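Local coordinates for putative isochorismatase (Burkholderia xenovorans, PDB 3OQP), which probably acts as a hydrolase of the isochorismatase and nicotinamidase-related family, which typically uses a catalytic triad, and forms a dimer in the crystal, at residues 5-10 with 180-185; 25-30 with 160-165. All blocks are in the same frame, centred on the assembly; numbering follows the deposited sequence. Where two conformers were deposited one is given.

Contact 1 (5-10 with 180-185)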
# COMPACT_ATOMS: atom_id res chain seq x y z
N PRO A 5 -16.23 -18.44 -5.94
CA PRO A 5 -15.78 -17.49 -4.87
C PRO A 5 -16.80 -17.33 -3.78
O PRO A 5 -18.00 -17.27 -4.03
CB PRO A 5 -15.62 -16.16 -5.62
CG PRO A 5 -15.37 -16.59 -7.02
CD PRO A 5 -16.22 -17.81 -7.26
N ARG A 6 -16.32 -17.28 -2.54
CA ARG A 6 -17.15 -17.01 -1.35
C ARG A 6 -16.74 -15.63 -0.83
O ARG A 6 -15.70 -15.48 -0.19
CB ARG A 6 -16.99 -18.11 -0.35
CG ARG A 6 -17.63 -17.82 1.01
CD ARG A 6 -19.06 -17.38 0.98
NE ARG A 6 -19.58 -17.47 2.35
CZ ARG A 6 -20.78 -17.11 2.72
NH1 ARG A 6 -21.63 -16.59 1.80
NH2 ARG A 6 -21.11 -17.20 4.01
N ARG A 7 -17.48 -14.64 -1.28
CA ARG A 7 -17.15 -13.24 -1.16
C ARG A 7 -17.80 -12.64 0.09
O ARG A 7 -18.92 -13.01 0.46
CB ARG A 7 -17.58 -12.42 -2.41
CG ARG A 7 -16.87 -12.77 -3.66
CD ARG A 7 -17.61 -12.36 -4.93
NE ARG A 7 -16.76 -12.30 -6.09
CZ ARG A 7 -16.88 -12.97 -7.25
NH1 ARG A 7 -17.89 -13.80 -7.47
NH2 ARG A 7 -16.06 -12.70 -8.25
N ALA A 8 -17.11 -11.68 0.68
CA ALA A 8 -17.69 -10.73 1.62
C ALA A 8 -17.45 -9.35 0.98
O ALA A 8 -16.35 -9.07 0.55
CB ALA A 8 -17.10 -10.81 3.07
N LEU A 9 -18.44 -8.49 1.02
CA LEU A 9 -18.28 -7.11 0.62
C LEU A 9 -17.97 -6.26 1.87
O LEU A 9 -18.77 -6.21 2.81
CB LEU A 9 -19.59 -6.61 -0.02
CG LEU A 9 -19.57 -5.16 -0.48
CD1 LEU A 9 -18.64 -5.01 -1.68
CD2 LEU A 9 -21.02 -4.68 -0.78
N ILE A 10 -16.82 -5.58 1.86
CA ILE A 10 -16.49 -4.67 2.99
C ILE A 10 -16.59 -3.24 2.48
O ILE A 10 -16.13 -2.94 1.35
CB ILE A 10 -15.10 -5.01 3.53
CG1 ILE A 10 -14.86 -4.29 4.86
CG2 ILE A 10 -13.97 -4.75 2.54
CD1 ILE A 10 -13.67 -4.84 5.65
N ASP A 180 -20.32 -3.04 -12.00
CA ASP A 180 -21.14 -3.82 -12.91
C ASP A 180 -20.53 -5.23 -13.12
O ASP A 180 -21.24 -6.25 -13.08
CB ASP A 180 -21.25 -3.19 -14.31
CG ASP A 180 -21.69 -1.74 -14.32
OD1 ASP A 180 -22.65 -1.39 -13.59
OD2 ASP A 180 -21.08 -0.98 -15.16
N GLU A 181 -19.21 -5.24 -13.31
CA GLU A 181 -18.42 -6.44 -13.51
C GLU A 181 -18.49 -7.40 -12.31
O GLU A 181 -18.64 -8.60 -12.47
CB GLU A 181 -16.97 -6.05 -13.82
CG GLU A 181 -16.82 -5.46 -15.19
CD GLU A 181 -15.44 -4.91 -15.58
OE1 GLU A 181 -14.58 -4.47 -14.78
OE2 GLU A 181 -15.26 -4.90 -16.82
N TRP A 182 -18.43 -6.83 -11.12
CA TRP A 182 -18.52 -7.59 -9.86
C TRP A 182 -19.90 -8.21 -9.70
O TRP A 182 -20.01 -9.42 -9.39
CB TRP A 182 -18.19 -6.71 -8.65
CG TRP A 182 -18.19 -7.48 -7.41
CD1 TRP A 182 -17.23 -8.34 -7.03
CD2 TRP A 182 -19.20 -7.45 -6.38
NE1 TRP A 182 -17.57 -8.86 -5.79
CE2 TRP A 182 -18.77 -8.33 -5.37
CE3 TRP A 182 -20.42 -6.77 -6.21
CZ2 TRP A 182 -19.50 -8.51 -4.20
CZ3 TRP A 182 -21.14 -6.97 -5.05
CH2 TRP A 182 -20.70 -7.86 -4.09
N ILE A 183 -20.93 -7.41 -9.88
CA ILE A 183 -22.30 -7.91 -9.77
C ILE A 183 -22.54 -9.11 -10.69
O ILE A 183 -23.13 -10.12 -10.28
CB ILE A 183 -23.31 -6.81 -9.96
CG1 ILE A 183 -23.24 -5.82 -8.82
CG2 ILE A 183 -24.71 -7.40 -10.07
CD1 ILE A 183 -24.05 -4.54 -9.07
N ALA A 184 -22.08 -8.99 -11.94
CA ALA A 184 -22.18 -10.09 -12.89
C ALA A 184 -21.41 -11.34 -12.48
O ALA A 184 -21.90 -12.48 -12.67
CB ALA A 184 -21.79 -9.62 -14.29
N ALA A 185 -20.21 -11.14 -11.96
CA ALA A 185 -19.39 -12.25 -11.48
C ALA A 185 -20.02 -12.96 -10.26
O ALA A 185 -19.99 -14.18 -10.14
CB ALA A 185 -17.99 -11.82 -11.18
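Leu-9 places CD1 over one face of the Trp-182 indole, 4.3 Å from CH2 at its six-membered end. The Arg-7 side chain meets the five-membered end obliquely, its NE 3.5 Å from Trp-182 NE1. Guanidinium and indole planes are 83° apart, so the two groups do not stack. Across one face of the guanidinium lies CB of Pro-5, offset toward the rim. At the tip of Arg-7, NH2 lies 3.6 Å from Ala-185 CB. The Arg-7 side chain stretches out from the strand while the indole comes from the helix the other way, so the two pass alongside each other. CG of Trp-182 stands anti to the backbone N (chi1 -176°), which carries the indole from the helix toward the sheet.

All four touching residues are buried. The charge of Arg-7 is met outside the two segments, by a salt bridge from NH2 to Glu-138; NH2 also donates to Thr-190 O. Glu-138 also takes a weak hydrogen bond from Trp-182 NE1, so one carboxylate serves both side chains. Strand 7-10 and helix 180-185 run nearly antiparallel (150°), and their axes come within 12.1 Å. This is a helix laid against a parallel sheet, as in the three-layer alpha/beta/alpha fold of isochorismatase-like hydrolases.

Contact 2 (25-30 with 160-165)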
# COMPACT_ATOMS: atom_id res chain seq x y z
N ILE A 25 -13.56 13.63 -1.01
CA ILE A 25 -13.13 12.78 -2.12
C ILE A 25 -13.23 13.53 -3.47
O ILE A 25 -14.29 14.14 -3.74
CB ILE A 25 -13.97 11.49 -2.14
CG1 ILE A 25 -13.72 10.63 -0.92
CG2 ILE A 25 -13.75 10.72 -3.45
CD1 ILE A 25 -12.32 9.99 -0.82
N GLU A 26 -12.19 13.44 -4.29
CA GLU A 26 -12.16 14.13 -5.59
C GLU A 26 -12.09 13.21 -6.79
O GLU A 26 -12.39 13.67 -7.87
CB GLU A 26 -11.02 15.13 -5.72
CG GLU A 26 -11.15 16.23 -4.73
CD GLU A 26 -10.17 17.39 -4.96
OE1 GLU A 26 -9.46 17.43 -6.01
OE2 GLU A 26 -10.17 18.27 -4.06
N TYR A 27 -11.68 11.95 -6.70
CA TYR A 27 -11.66 11.10 -7.89
C TYR A 27 -11.72 9.65 -7.46
O TYR A 27 -11.01 9.26 -6.54
CB TYR A 27 -10.37 11.26 -8.65
CG TYR A 27 -10.49 10.65 -10.02
CD1 TYR A 27 -10.24 9.30 -10.21
CD2 TYR A 27 -10.95 11.39 -11.12
CE1 TYR A 27 -10.36 8.69 -11.47
CE2 TYR A 27 -11.09 10.80 -12.38
CZ TYR A 27 -10.81 9.46 -12.57
OH TYR A 27 -10.91 8.91 -13.84
N PRO A 28 -12.61 8.86 -8.08
CA PRO A 28 -13.69 9.26 -8.96
C PRO A 28 -14.61 10.26 -8.25
O PRO A 28 -14.57 10.49 -7.04
CB PRO A 28 -14.42 7.94 -9.25
CG PRO A 28 -13.34 6.90 -9.08
CD PRO A 28 -12.55 7.40 -7.91
N ASP A 29 -15.50 10.86 -9.03
CA ASP A 29 -16.52 11.73 -8.46
C ASP A 29 -17.24 11.03 -7.30
O ASP A 29 -17.70 9.91 -7.42
CB ASP A 29 -17.53 12.07 -9.55
CG ASP A 29 -18.61 13.00 -9.06
OD1 ASP A 29 -18.42 14.24 -9.07
OD2 ASP A 29 -19.66 12.48 -8.68
N VAL A 30 -17.42 11.74 -6.20
CA VAL A 30 -17.91 11.09 -5.04
C VAL A 30 -19.36 10.68 -5.14
O VAL A 30 -19.79 9.70 -4.54
CB VAL A 30 -17.64 11.93 -3.77
CG1 VAL A 30 -18.56 13.15 -3.71
CG2 VAL A 30 -17.75 11.02 -2.51
N GLU A 160 -4.38 10.89 -10.04
CA GLU A 160 -3.10 10.19 -10.15
C GLU A 160 -3.02 9.13 -9.03
O GLU A 160 -2.60 8.00 -9.25
CB GLU A 160 -1.90 11.12 -10.02
CG GLU A 160 -1.59 11.97 -11.19
CD GLU A 160 -0.46 12.94 -10.93
OE1 GLU A 160 -0.44 13.58 -9.83
OE2 GLU A 160 0.38 13.11 -11.83
N ILE A 161 -3.40 9.51 -7.82
CA ILE A 161 -3.33 8.58 -6.68
C ILE A 161 -4.23 7.36 -6.96
O ILE A 161 -3.82 6.23 -6.78
CB ILE A 161 -3.65 9.25 -5.34
CG1 ILE A 161 -2.61 10.32 -5.04
CG2 ILE A 161 -3.75 8.18 -4.21
CD1 ILE A 161 -2.86 11.15 -3.82
N HIS A 162 -5.48 7.59 -7.30
CA HIS A 162 -6.42 6.54 -7.51
C HIS A 162 -6.04 5.62 -8.64
O HIS A 162 -6.13 4.41 -8.54
CB HIS A 162 -7.83 7.10 -7.70
CG HIS A 162 -8.90 6.07 -7.87
ND1 HIS A 162 -9.44 5.36 -6.82
CD2 HIS A 162 -9.53 5.66 -8.99
CE1 HIS A 162 -10.38 4.56 -7.30
NE2 HIS A 162 -10.46 4.73 -8.61
N ARG A 163 -5.58 6.23 -9.73
CA ARG A 163 -5.10 5.46 -10.87
C ARG A 163 -3.88 4.61 -10.55
O ARG A 163 -3.82 3.40 -10.91
CB ARG A 163 -4.85 6.34 -12.09
CG ARG A 163 -4.27 5.61 -13.28
CD ARG A 163 -4.32 6.35 -14.63
NE ARG A 163 -3.88 7.73 -14.45
CZ ARG A 163 -2.62 8.14 -14.41
NH1 ARG A 163 -1.62 7.32 -14.65
NH2 ARG A 163 -2.35 9.41 -14.14
N VAL A 164 -2.87 5.23 -9.99
CA VAL A 164 -1.67 4.51 -9.58
C VAL A 164 -2.05 3.31 -8.73
O VAL A 164 -1.59 2.23 -8.93
CB VAL A 164 -0.62 5.43 -8.94
CG1 VAL A 164 0.35 4.60 -8.08
CG2 VAL A 164 0.14 6.22 -10.01
N PHE A 165 -2.84 3.54 -7.68
CA PHE A 165 -3.21 2.45 -6.80
C PHE A 165 -4.03 1.40 -7.53
O PHE A 165 -3.80 0.20 -7.33
CB PHE A 165 -3.89 2.96 -5.49
CG PHE A 165 -2.91 3.28 -4.41
CD1 PHE A 165 -2.20 4.45 -4.42
CD2 PHE A 165 -2.71 2.36 -3.37
CE1 PHE A 165 -1.29 4.73 -3.45
CE2 PHE A 165 -1.81 2.66 -2.39
CZ PHE A 165 -1.10 3.83 -2.44
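Pro-28 and His-162 form the tight part of this contact. Pro-28 CD sits almost squarely over the centre of the imidazole, 3.5 Å from the ring centroid and 12° off the ring normal. This is a CH-pi contact. CG of the same proline adds a second touch, 3.6 Å from His-162 NE2. The peptide bond before Pro-28 is cis, and the loop turns there between Tyr-27 and the start of helix 30-47.

Tyr-27 makes the looser part. It is exposed, and it meets His-162 through its ring edge: CD1 lies 3.9 Å from His-162 CD2. The planes are 60° apart and the centroids 5.9 Å apart, so the pair is oblique and not a stack. The Tyr-27 side chain also packs on Ala-158 and Glu-159 of the same helix. Beyond the contact, Arg-163 forms a salt bridge with Glu-160 of the second subunit, so this helix also takes part in the dimer interface.

His-162 is buried, with CG anti to the backbone N (chi1 -178°), which brings the ring out to the loop. Both ring nitrogens have partners outside the two segments: ND1 is bonded to Thr-119 OG1 and NE2 to His-141 O. With a carbonyl as its partner, NE2 probably carries a proton. The imidazole is thus fixed in rotation by two polar bonds and covered on one face by proline.

Overall arrangement
The two contacts lie in one isochorismatase domain. Their centres are 21 Å apart, and their nearest atoms are about 12 Å apart, so they do not touch. Along the chain the order is 5-10, 25-30, 160-165, 180-185: contact 2 falls within the span that contact 1 brings together. Strand 7-12 leads through the loop holding 25-30 into helix 30-47. Near the other end, helix 158-173 is followed by edge strand 175-177 and helix 179-188. Each contact therefore pairs an early part of the domain with a late one. Contact 1 joins a central strand of the parallel sheet to a covering helix. Contact 2 sets a loop against a helix at the dimer interface.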